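Local coordinates for protein putative alpha KG dependent 2,4-D dioxygenase (PDB 5J92) that binds iron(II) and probably acts as a 2-oxoglutarate-dependent dioxygenase of the TfdA family, putatively on 2,4-D, at residues A[172-177]-A[224-229]; A[115-120]-A[183-188]; A[21-26]-A[50-55]; A[55-60]-A[256-261]. One frame throughout, in Å; residues are numbered along the deposited sequence.

Contact 1: A[172-177]-A[224-229]; sequences LSCHYD and THVVGW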
# COMPACT_ATOMS: atom_id res chain seq x y z
N LEU A 172 4.60 -10.46 19.46
CA LEU A 172 4.53 -9.01 19.44
C LEU A 172 3.12 -8.53 19.74
O LEU A 172 2.13 -9.23 19.52
CB LEU A 172 4.97 -8.48 18.07
CG LEU A 172 6.40 -8.70 17.60
CD1 LEU A 172 6.57 -7.99 16.28
CD2 LEU A 172 7.42 -8.20 18.63
N SER A 173 3.04 -7.30 20.24
CA SER A 173 1.79 -6.58 20.37
C SER A 173 1.93 -5.24 19.66
O SER A 173 3.04 -4.72 19.49
CB SER A 173 1.39 -6.37 21.84
OG SER A 173 1.07 -7.61 22.44
N CYS A 174 0.80 -4.69 19.24
CA CYS A 174 0.78 -3.46 18.47
C CYS A 174 -0.12 -2.43 19.13
O CYS A 174 -1.02 -2.77 19.89
CB CYS A 174 0.26 -3.69 17.05
SG CYS A 174 1.35 -4.65 16.03
N HIS A 175 0.15 -1.16 18.80
CA HIS A 175 -0.69 -0.04 19.19
C HIS A 175 -1.78 0.17 18.15
O HIS A 175 -1.48 0.19 16.95
CB HIS A 175 0.14 1.24 19.32
CG HIS A 175 1.20 1.19 20.39
ND1 HIS A 175 0.92 1.38 21.72
CD2 HIS A 175 2.55 1.05 20.31
CE1 HIS A 175 2.04 1.34 22.42
NE2 HIS A 175 3.05 1.14 21.59
N TYR A 176 -3.03 0.33 18.59
CA TYR A 176 -4.17 0.60 17.71
C TYR A 176 -4.78 1.93 18.12
O TYR A 176 -5.04 2.14 19.31
CB TYR A 176 -5.20 -0.54 17.76
CG TYR A 176 -4.66 -1.89 17.29
CD1 TYR A 176 -3.79 -2.64 18.10
CD2 TYR A 176 -5.03 -2.43 16.05
CE1 TYR A 176 -3.29 -3.86 17.68
CE2 TYR A 176 -4.53 -3.68 15.62
CZ TYR A 176 -3.67 -4.38 16.43
OH TYR A 176 -3.16 -5.59 16.02
N ASP A 177 -5.01 2.83 17.15
CA ASP A 177 -5.20 4.26 17.43
C ASP A 177 -6.08 4.87 16.33
O ASP A 177 -5.58 5.22 15.26
CB ASP A 177 -3.83 4.93 17.49
CG ASP A 177 -3.88 6.39 17.89
OD1 ASP A 177 -4.97 7.00 17.94
OD2 ASP A 177 -2.78 6.93 18.14
N THR A 224 -0.66 1.21 14.47
CA THR A 224 0.36 2.19 14.09
C THR A 224 1.78 1.64 14.18
O THR A 224 2.57 1.86 13.27
CB THR A 224 0.23 3.45 14.94
OG1 THR A 224 0.36 3.12 16.33
CG2 THR A 224 -1.13 4.08 14.71
N HIS A 225 2.14 0.99 15.29
CA HIS A 225 3.50 0.50 15.48
C HIS A 225 3.49 -0.59 16.55
O HIS A 225 2.44 -0.98 17.07
CB HIS A 225 4.47 1.65 15.82
CG HIS A 225 4.17 2.40 17.09
ND1 HIS A 225 3.01 3.12 17.29
CD2 HIS A 225 4.91 2.59 18.21
CE1 HIS A 225 3.04 3.71 18.47
NE2 HIS A 225 4.19 3.42 19.05
N VAL A 226 4.69 -1.09 16.87
CA VAL A 226 4.87 -2.29 17.69
C VAL A 226 5.21 -1.86 19.11
O VAL A 226 6.08 -1.01 19.31
CB VAL A 226 5.97 -3.19 17.10
CG1 VAL A 226 6.31 -4.36 18.06
CG2 VAL A 226 5.54 -3.73 15.73
N VAL A 227 4.52 -2.45 20.10
CA VAL A 227 4.77 -2.12 21.50
C VAL A 227 6.20 -2.47 21.88
O VAL A 227 6.70 -3.56 21.57
CB VAL A 227 3.78 -2.85 22.43
CG1 VAL A 227 4.01 -2.48 23.91
CG2 VAL A 227 2.34 -2.57 22.04
N GLY A 228 6.88 -1.56 22.57
CA GLY A 228 8.21 -1.84 23.05
C GLY A 228 9.31 -1.74 22.01
O GLY A 228 10.45 -2.12 22.31
N TRP A 229 8.98 -1.32 20.79
CA TRP A 229 9.89 -1.02 19.70
C TRP A 229 9.86 0.47 19.40
O TRP A 229 8.80 1.10 19.52
CB TRP A 229 9.51 -1.74 18.40
CG TRP A 229 9.83 -3.20 18.35
CD1 TRP A 229 10.11 -4.04 19.41
CD2 TRP A 229 9.88 -4.00 17.17
NE1 TRP A 229 10.33 -5.33 18.93
CE2 TRP A 229 10.20 -5.32 17.57
CE3 TRP A 229 9.69 -3.73 15.81
CZ2 TRP A 229 10.33 -6.36 16.65
CZ3 TRP A 229 9.81 -4.78 14.89
CH2 TRP A 229 10.12 -6.07 15.32
O HOH W 1 5.59 -6.15 21.32
O HOH W 2 5.65 1.03 22.82
O HOH W 3 -0.36 4.94 18.35

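Contact 2: A[115-120]-A[183-188]; sequences NLTSRR and AAAGFY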
# COMPACT_ATOMS: atom_id res chain seq x y z
N ASN A 115 -16.78 6.85 4.78
CA ASN A 115 -16.69 6.34 3.41
C ASN A 115 -15.24 6.25 2.95
O ASN A 115 -14.82 5.23 2.38
CB ASN A 115 -17.52 7.22 2.48
CG ASN A 115 -17.48 6.75 1.04
OD1 ASN A 115 -17.97 5.67 0.71
ND2 ASN A 115 -16.90 7.57 0.16
N LEU A 116 -14.44 7.29 3.22
CA LEU A 116 -13.06 7.33 2.77
C LEU A 116 -12.15 6.44 3.62
O LEU A 116 -11.26 5.78 3.08
CB LEU A 116 -12.55 8.77 2.78
CG LEU A 116 -13.20 9.69 1.75
CD1 LEU A 116 -12.63 11.10 1.83
CD2 LEU A 116 -13.02 9.11 0.34
N THR A 117 -12.32 6.42 4.94
CA THR A 117 -11.45 5.58 5.75
C THR A 117 -11.74 4.10 5.52
O THR A 117 -10.83 3.27 5.66
CB THR A 117 -11.60 5.91 7.23
OG1 THR A 117 -12.94 5.62 7.66
CG2 THR A 117 -11.30 7.38 7.45
N SER A 118 -12.97 3.75 5.13
CA SER A 118 -13.28 2.35 4.84
C SER A 118 -12.66 1.86 3.54
O SER A 118 -12.68 0.65 3.28
CB SER A 118 -14.79 2.14 4.81
OG SER A 118 -15.30 2.04 6.13
N ARG A 119 -12.09 2.76 2.73
CA ARG A 119 -11.37 2.34 1.53
C ARG A 119 -9.97 1.84 1.85
O ARG A 119 -9.29 1.33 0.95
CB ARG A 119 -11.31 3.48 0.51
CG ARG A 119 -12.66 3.88 -0.02
CD ARG A 119 -12.56 5.07 -0.96
NE ARG A 119 -13.86 5.38 -1.54
CZ ARG A 119 -14.06 6.33 -2.44
NH1 ARG A 119 -13.05 7.08 -2.87
NH2 ARG A 119 -15.29 6.53 -2.92
N ARG A 120 -9.55 1.96 3.10
CA ARG A 120 -8.28 1.43 3.57
C ARG A 120 -8.52 0.12 4.32
O ARG A 120 -9.51 -0.01 5.06
CB ARG A 120 -7.58 2.46 4.47
CG ARG A 120 -7.10 3.70 3.67
CD ARG A 120 -7.20 5.01 4.44
NE ARG A 120 -6.66 6.14 3.68
CZ ARG A 120 -7.38 6.94 2.88
NH1 ARG A 120 -8.68 6.73 2.72
NH2 ARG A 120 -6.81 7.95 2.24
N ALA A 183 -6.11 10.63 11.06
CA ALA A 183 -5.17 11.68 10.64
C ALA A 183 -4.40 11.26 9.40
O ALA A 183 -4.16 12.08 8.51
CB ALA A 183 -4.22 12.02 11.79
N ALA A 184 -4.02 9.98 9.31
CA ALA A 184 -3.34 9.49 8.11
C ALA A 184 -4.24 9.58 6.88
O ALA A 184 -3.74 9.70 5.76
CB ALA A 184 -2.88 8.04 8.30
N ALA A 185 -5.56 9.50 7.07
CA ALA A 185 -6.50 9.70 5.98
C ALA A 185 -6.86 11.16 5.76
O ALA A 185 -7.70 11.46 4.90
CB ALA A 185 -7.77 8.88 6.21
N GLY A 186 -6.27 12.07 6.54
CA GLY A 186 -6.51 13.49 6.37
C GLY A 186 -7.58 14.10 7.26
O GLY A 186 -8.01 15.22 6.99
N PHE A 187 -8.02 13.38 8.29
CA PHE A 187 -9.05 13.86 9.21
C PHE A 187 -8.41 14.17 10.55
O PHE A 187 -7.86 13.28 11.20
CB PHE A 187 -10.17 12.84 9.39
CG PHE A 187 -10.97 12.57 8.14
CD1 PHE A 187 -12.04 13.38 7.80
CD2 PHE A 187 -10.66 11.50 7.32
CE1 PHE A 187 -12.77 13.14 6.65
CE2 PHE A 187 -11.40 11.25 6.18
CZ PHE A 187 -12.45 12.07 5.84
N TYR A 188 -8.48 15.43 10.97
CA TYR A 188 -7.81 15.88 12.18
C TYR A 188 -8.78 16.46 13.20
O TYR A 188 -8.36 16.74 14.33
CB TYR A 188 -6.75 16.93 11.85
CG TYR A 188 -5.81 16.51 10.74
CD1 TYR A 188 -4.69 15.73 11.02
CD2 TYR A 188 -6.04 16.89 9.42
CE1 TYR A 188 -3.82 15.34 10.01
CE2 TYR A 188 -5.18 16.51 8.40
CZ TYR A 188 -4.07 15.73 8.71
OH TYR A 188 -3.19 15.33 7.73

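Contact 3: A[21-26]-A[50-55]; sequences AARIHG and VLIFPR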
# COMPACT_ATOMS: atom_id res chain seq x y z
N ALA A 21 -14.47 -17.28 1.50
CA ALA A 21 -15.87 -16.92 1.42
C ALA A 21 -16.70 -18.08 0.90
O ALA A 21 -16.25 -18.86 0.05
CB ALA A 21 -16.08 -15.69 0.51
N ALA A 22 -17.93 -18.16 1.39
CA ALA A 22 -18.88 -19.16 0.92
C ALA A 22 -20.29 -18.61 1.03
O ALA A 22 -20.62 -17.86 1.96
CB ALA A 22 -18.79 -20.46 1.73
N ARG A 23 -21.14 -19.04 0.10
CA ARG A 23 -22.57 -18.80 0.18
C ARG A 23 -23.25 -19.90 0.98
O ARG A 23 -22.84 -21.07 0.95
CB ARG A 23 -23.19 -18.72 -1.22
CG ARG A 23 -22.87 -17.40 -1.94
CD ARG A 23 -23.55 -17.28 -3.31
NE ARG A 23 -23.39 -15.93 -3.85
CZ ARG A 23 -22.29 -15.47 -4.43
NH1 ARG A 23 -21.23 -16.27 -4.59
NH2 ARG A 23 -22.24 -14.22 -4.88
N ILE A 24 -24.29 -19.52 1.71
CA ILE A 24 -25.11 -20.46 2.46
C ILE A 24 -26.52 -20.29 1.94
O ILE A 24 -27.14 -19.24 2.12
CB ILE A 24 -25.03 -20.21 3.96
CG1 ILE A 24 -23.62 -20.55 4.45
CG2 ILE A 24 -26.05 -21.07 4.67
CD1 ILE A 24 -23.37 -20.18 5.86
N HIS A 25 -26.99 -21.30 1.23
CA HIS A 25 -28.29 -21.27 0.58
C HIS A 25 -29.33 -21.87 1.50
O HIS A 25 -29.01 -22.54 2.48
CB HIS A 25 -28.26 -22.05 -0.74
CG HIS A 25 -27.23 -21.57 -1.70
ND1 HIS A 25 -27.38 -20.41 -2.44
CD2 HIS A 25 -26.05 -22.10 -2.08
CE1 HIS A 25 -26.32 -20.24 -3.20
NE2 HIS A 25 -25.49 -21.25 -3.01
N GLY A 26 -30.59 -21.64 1.16
CA GLY A 26 -31.68 -22.38 1.77
C GLY A 26 -32.11 -21.89 3.13
O GLY A 26 -32.87 -22.59 3.80
N VAL A 50 -15.93 -15.32 5.66
CA VAL A 50 -16.93 -14.51 4.96
C VAL A 50 -18.06 -15.44 4.54
O VAL A 50 -17.82 -16.40 3.78
CB VAL A 50 -16.37 -13.77 3.73
CG1 VAL A 50 -17.48 -12.94 3.04
CG2 VAL A 50 -15.17 -12.89 4.10
N LEU A 51 -19.27 -15.19 5.04
CA LEU A 51 -20.45 -15.96 4.69
C LEU A 51 -21.47 -15.04 4.02
O LEU A 51 -21.76 -13.94 4.52
CB LEU A 51 -21.06 -16.63 5.94
CG LEU A 51 -20.21 -17.69 6.65
CD1 LEU A 51 -20.91 -18.19 7.91
CD2 LEU A 51 -19.93 -18.86 5.72
N ILE A 52 -22.01 -15.51 2.91
CA ILE A 52 -22.93 -14.75 2.06
C ILE A 52 -24.26 -15.48 2.07
O ILE A 52 -24.34 -16.65 1.66
CB ILE A 52 -22.40 -14.64 0.62
CG1 ILE A 52 -21.02 -14.01 0.61
CG2 ILE A 52 -23.40 -13.92 -0.25
CD1 ILE A 52 -20.11 -14.64 -0.42
N PHE A 53 -25.31 -14.80 2.51
CA PHE A 53 -26.66 -15.36 2.47
C PHE A 53 -27.44 -14.64 1.37
O PHE A 53 -27.84 -13.48 1.55
CB PHE A 53 -27.36 -15.22 3.83
CG PHE A 53 -26.56 -15.78 4.98
CD1 PHE A 53 -25.60 -15.01 5.63
CD2 PHE A 53 -26.77 -17.08 5.42
CE1 PHE A 53 -24.87 -15.52 6.69
CE2 PHE A 53 -26.05 -17.60 6.48
CZ PHE A 53 -25.10 -16.82 7.12
N PRO A 54 -27.63 -15.25 0.21
CA PRO A 54 -28.28 -14.54 -0.90
C PRO A 54 -29.75 -14.25 -0.63
O PRO A 54 -30.43 -14.98 0.10
CB PRO A 54 -28.13 -15.50 -2.09
CG PRO A 54 -27.00 -16.44 -1.70
CD PRO A 54 -27.13 -16.58 -0.19
N ARG A 55 -30.23 -13.17 -1.24
CA ARG A 55 -31.67 -12.90 -1.40
C ARG A 55 -32.41 -12.92 -0.05
O ARG A 55 -33.40 -13.63 0.14
CB ARG A 55 -32.28 -13.89 -2.40
CG ARG A 55 -31.68 -13.76 -3.80
CD ARG A 55 -32.03 -14.91 -4.76
NE ARG A 55 -31.17 -16.09 -4.56
CZ ARG A 55 -29.98 -16.28 -5.14
NH1 ARG A 55 -29.28 -17.39 -4.89
NH2 ARG A 55 -29.48 -15.37 -5.97
O HOH W 4 -29.66 -18.91 -2.36

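Contact 4: A[55-60]-A[256-261]; sequences RQYIDD and WSVRDL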
# COMPACT_ATOMS: atom_id res chain seq x y z
N ARG A 55 -30.23 -13.17 -1.24
CA ARG A 55 -31.67 -12.90 -1.40
C ARG A 55 -32.41 -12.92 -0.05
O ARG A 55 -33.40 -13.63 0.14
CB ARG A 55 -32.28 -13.89 -2.40
CG ARG A 55 -31.68 -13.76 -3.80
CD ARG A 55 -32.03 -14.91 -4.76
NE ARG A 55 -31.17 -16.09 -4.56
CZ ARG A 55 -29.98 -16.28 -5.14
NH1 ARG A 55 -29.28 -17.39 -4.89
NH2 ARG A 55 -29.48 -15.37 -5.97
N GLN A 56 -31.92 -12.11 0.88
CA GLN A 56 -32.52 -11.99 2.21
C GLN A 56 -33.30 -10.67 2.25
O GLN A 56 -32.74 -9.61 2.55
CB GLN A 56 -31.46 -12.05 3.30
CG GLN A 56 -30.75 -13.38 3.41
CD GLN A 56 -31.69 -14.53 3.68
OE1 GLN A 56 -32.63 -14.40 4.47
NE2 GLN A 56 -31.46 -15.65 3.01
N TYR A 57 -34.60 -10.75 1.96
CA TYR A 57 -35.47 -9.57 1.99
C TYR A 57 -36.02 -9.38 3.40
O TYR A 57 -37.20 -9.61 3.69
CB TYR A 57 -36.58 -9.71 0.96
CG TYR A 57 -36.11 -9.49 -0.46
CD1 TYR A 57 -35.49 -10.51 -1.18
CD2 TYR A 57 -36.26 -8.25 -1.09
CE1 TYR A 57 -35.05 -10.31 -2.48
CE2 TYR A 57 -35.82 -8.05 -2.39
CZ TYR A 57 -35.21 -9.08 -3.07
OH TYR A 57 -34.77 -8.88 -4.36
N ILE A 58 -35.13 -8.94 4.30
CA ILE A 58 -35.47 -8.78 5.71
C ILE A 58 -35.34 -7.32 6.13
O ILE A 58 -34.54 -6.57 5.57
CB ILE A 58 -34.58 -9.68 6.59
CG1 ILE A 58 -33.12 -9.27 6.42
CG2 ILE A 58 -34.77 -11.13 6.20
CD1 ILE A 58 -32.19 -10.02 7.30
N ASP A 59 -36.14 -6.92 7.12
CA ASP A 59 -36.03 -5.56 7.62
C ASP A 59 -34.92 -5.46 8.67
O ASP A 59 -34.24 -6.43 9.00
CB ASP A 59 -37.37 -5.06 8.17
CG ASP A 59 -37.90 -5.88 9.34
OD1 ASP A 59 -37.12 -6.54 10.06
OD2 ASP A 59 -39.13 -5.84 9.56
N ASP A 60 -34.74 -4.25 9.21
CA ASP A 60 -33.62 -4.00 10.12
C ASP A 60 -33.79 -4.74 11.44
O ASP A 60 -32.81 -5.22 12.01
CB ASP A 60 -33.47 -2.50 10.37
CG ASP A 60 -32.90 -1.79 9.17
OD1 ASP A 60 -32.39 -2.47 8.26
OD2 ASP A 60 -32.93 -0.54 9.14
N TRP A 256 -21.22 -7.55 -5.33
CA TRP A 256 -22.48 -7.53 -4.61
C TRP A 256 -23.66 -7.86 -5.52
O TRP A 256 -23.69 -7.50 -6.70
CB TRP A 256 -22.70 -6.15 -3.99
CG TRP A 256 -21.91 -5.95 -2.75
CD1 TRP A 256 -20.67 -5.39 -2.64
CD2 TRP A 256 -22.31 -6.33 -1.43
NE1 TRP A 256 -20.27 -5.38 -1.31
CE2 TRP A 256 -21.27 -5.96 -0.56
CE3 TRP A 256 -23.45 -6.95 -0.91
CZ2 TRP A 256 -21.32 -6.20 0.82
CZ3 TRP A 256 -23.52 -7.17 0.46
CH2 TRP A 256 -22.45 -6.80 1.30
N SER A 257 -24.64 -8.55 -4.94
CA SER A 257 -25.95 -8.70 -5.54
C SER A 257 -26.97 -8.09 -4.59
O SER A 257 -26.76 -8.05 -3.37
CB SER A 257 -26.30 -10.18 -5.79
OG SER A 257 -25.44 -10.77 -6.74
N VAL A 258 -28.09 -7.63 -5.15
CA VAL A 258 -29.12 -7.02 -4.33
C VAL A 258 -29.60 -8.02 -3.28
O VAL A 258 -29.85 -9.19 -3.59
CB VAL A 258 -30.28 -6.51 -5.21
CG1 VAL A 258 -31.51 -6.20 -4.35
CG2 VAL A 258 -29.84 -5.26 -5.97
N ARG A 259 -29.68 -7.56 -2.03
CA ARG A 259 -30.14 -8.32 -0.87
C ARG A 259 -29.23 -9.50 -0.51
O ARG A 259 -29.67 -10.45 0.16
CB ARG A 259 -31.58 -8.80 -1.04
CG ARG A 259 -32.63 -7.69 -1.01
CD ARG A 259 -32.61 -6.93 0.31
NE ARG A 259 -33.69 -5.96 0.33
CZ ARG A 259 -34.36 -5.59 1.41
NH1 ARG A 259 -34.06 -6.10 2.59
NH2 ARG A 259 -35.34 -4.70 1.30
N ASP A 260 -27.96 -9.43 -0.91
CA ASP A 260 -26.94 -10.24 -0.28
C ASP A 260 -26.84 -9.83 1.19
O ASP A 260 -26.75 -8.63 1.50
CB ASP A 260 -25.57 -10.00 -0.92
CG ASP A 260 -25.30 -10.85 -2.16
OD1 ASP A 260 -26.09 -11.74 -2.52
OD2 ASP A 260 -24.24 -10.60 -2.77
N LEU A 261 -26.85 -10.80 2.09
CA LEU A 261 -26.44 -10.56 3.47
C LEU A 261 -25.05 -11.16 3.62
O LEU A 261 -24.88 -12.39 3.53
CB LEU A 261 -27.43 -11.18 4.46
CG LEU A 261 -27.48 -10.61 5.89
CD1 LEU A 261 -28.48 -11.39 6.71
CD2 LEU A 261 -26.14 -10.64 6.57
O HOH W 5 -28.61 -11.65 -3.15

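Contact 1: A[172-177]-A[224-229]
His175 and His225 stack across two antiparallel strands in an offset pair, with their planes 28° apart. His175 CD2 lies over the rim of the His225 face and is only 3.1 Å from His225 NE2. This is a tight fit. Val227 CG2 sits over the centre of a His175 face, 3.9 Å from the ring centroid, in a CH-pi contact. His225 CG lies between its backbone N and carbonyl carbon (chi1 61°), which turns the ring back toward the partner strand. Thr224 OG1 then holds the ring through a 2.8 Å hydrogen bond with His225 ND1. Water 3 links Thr224 OG1 to Asp177 OD2. Water 2, in the His175 ring plane, bonds both His175 NE2 and Gly228 N.

The backbones set the spacing beneath the rings. Thr224 N donates to His175 O at 2.8 Å, and His175 N donates to His225 O at 2.9 Å. Val227 N donates to Ser173 O at 2.8 Å, where a type II turn from Val226 to Trp229 begins. Cys174 and Val226 lie on the other face of the sheet. Leu172 CD2 touches both Val226 CG1 and Trp229 CZ2, at 4.0 Å from each, while Val226 CG1 lies over the rim of a Trp229 face.

Strand 223-226 is an outermost strand of a four-stranded antiparallel sheet within the chain. Strand 173-176 lies between it and strand 201-208. Helix 231-245 packs against Leu172, Cys174, Thr224 and Trp229, while Ile202 of strand 201-208 touches Ser173, His175 and Val227. Asp177 caps the start of helix 178-184.

Contact 2: A[115-120]-A[183-188]
Ala185 and Phe187, at the C-terminal end of helix 178-184, pack against Leu116, Thr117 and Arg120, where helix 110-117 runs out toward the iron site. The contact is small and mostly apolar, with one guanidinium face packed on a methyl, and no hydrogen bond crosses it. Thr117 CG2 is the central point. It lies 4.0 Å from Ala185 CB and 4.1 Å from Phe187 CE2, so the methyl sits against both the alanine and the ring. Thr117 OG1 takes the position between the backbone N and carbonyl carbon (chi1 64°). From there it bonds back to Met113 O and leaves the methyl to make the contact. Leu116 CD1 meets Phe187 CZ at 4.1 Å, with the two side chains crossing at about a right angle.

Helix 178-184 ends in a Schellman motif, with Gly186 at positive phi and its N bonded to Ala183 O. Ala185 precedes the glycine and Phe187 follows it, and both point toward 115-120. A type I turn from Thr117 to Arg120 follows the end of helix 110-117. In the given one of two conformers, the Arg120 guanidinium lays one face over Ala185 CB, with CZ 3.9 Å away. Its NH1 makes a weak bond to Leu116 O, which lies at the edge of the group.

Arg120 O accepts a hydrogen bond from ND1 of His122, an iron ligand, and probably helps to orient it. In the second subunit, Pro232 packs on Leu116 and Phe187, and Asp236 forms a salt bridge with Arg119.

Contact 3: A[21-26]-A[50-55]
Phe53 and Ile24 lie side by side and point the same way, with Ile24 CB 3.8 Å from Phe53 CE2 in an oblique approach to the ring. Phe66 meets the same ring edge-to-face. The His25 ring carries water 4 at its edge, in plane, at 2.7 Å from ND1. That water accepts a bond from Arg55 NH1 at 3.0 Å, so the ring and the guanidinium are joined edge to edge through it. One face of the Arg55 guanidinium rests on Pro54 CB. Pro54 CG is at the edge of the Arg23 guanidinium and lies 3.9 Å from Arg23 CD. The Arg23 chain is extended from CG to NE (chi2 -177°), and its CG runs over Ile52 CB.

Between these groups the two strands run parallel. Ala22 N donates to Val50 O, Ile52 N to Ala22 O, and Ile24 N to Ile52 O, the last at 2.9 Å. The strands are the two arms of a beta-alpha-beta unit, joined by helix 35-47. On the face with Ala22, Leu51 CD2 meets Ile24 CD1 at 3.7 Å. Helix 35-47 covers this side through Ile41 and Ser45. On the face with Ala21, Val50 and Ile52, strand 251-254 packs through Tyr252 and His254. Both strands belong to the six-stranded mixed sheet of the cupin-type fold.

Buried aliphatic packing thus gives way to polar groups at the C-terminal ends of the strands. Glu14 bonds His25 NE2 and would probably favour a proton there, whereas Arg55 nearby may disfavour a positive ring.

Contact 4: A[55-60]-A[256-261]
Tyr57 lies flat across the side chain of Arg259. Arg259 CG is over the ring centre, 3.5 Å from the centroid, in a CH-pi contact. The two side chains cross at about a right angle, and the ring and guanidinium planes are 32° apart. The Arg259 chain is bent at its second torsion (chi2 -60°), which carries the guanidinium past the ring toward the backbone of Ile58. There NH1 makes a weak 3.1 Å bond to Ile58 O, which lies in the guanidinium plane at its edge. Tyr140 adds a cation-pi contact to the same group.

Two tight turns present these side chains. Arg259 sits at the third position of a type II turn from Ser257 to Asp260, with positive phi (65°). Tyr57 is the centre of an inverse gamma turn. The turns are joined by a nearly straight bond from Gln56 N to Arg259 O, at 2.9 Å. Water 5 also bridges the two segments, bonding Arg55 N, Val258 O and Asp260 OD1. Asp260 OD2 takes Ser257 N from above the carboxylate plane at 3.0 Å.

On the inner side, Ile58 CD1 meets Leu261 CD1 at 4.0 Å, crossing at about a right angle. Gln56 CG packs on Leu261 CB, while its amide bonds Leu27 O and Leu29 N. Leu63 of helix 60-67 touches both Ile58 and Leu261.

Contact 3 is the buried one, a parallel strand pair of the main sheet. Contacts 1, 2 and 4 are only partly buried. Contacts 3 and 4 share Arg55 and touch: strand 50-53 pairs with strand 261-265, which starts at the end of contact 4. Contact 4 joins loops and combines a bridging water and an arginine over a tyrosine with leucine-isoleucine packing. Contacts 1 and 2 lie across the chain's centre from contact 3 and are linked through strand 173-176 and the helix after it. Contact 1 pairs histidines and waters on one face with apolar packing on the other, at a sheet edge. Contact 2 is mostly apolar and alone meets the second subunit, near the iron.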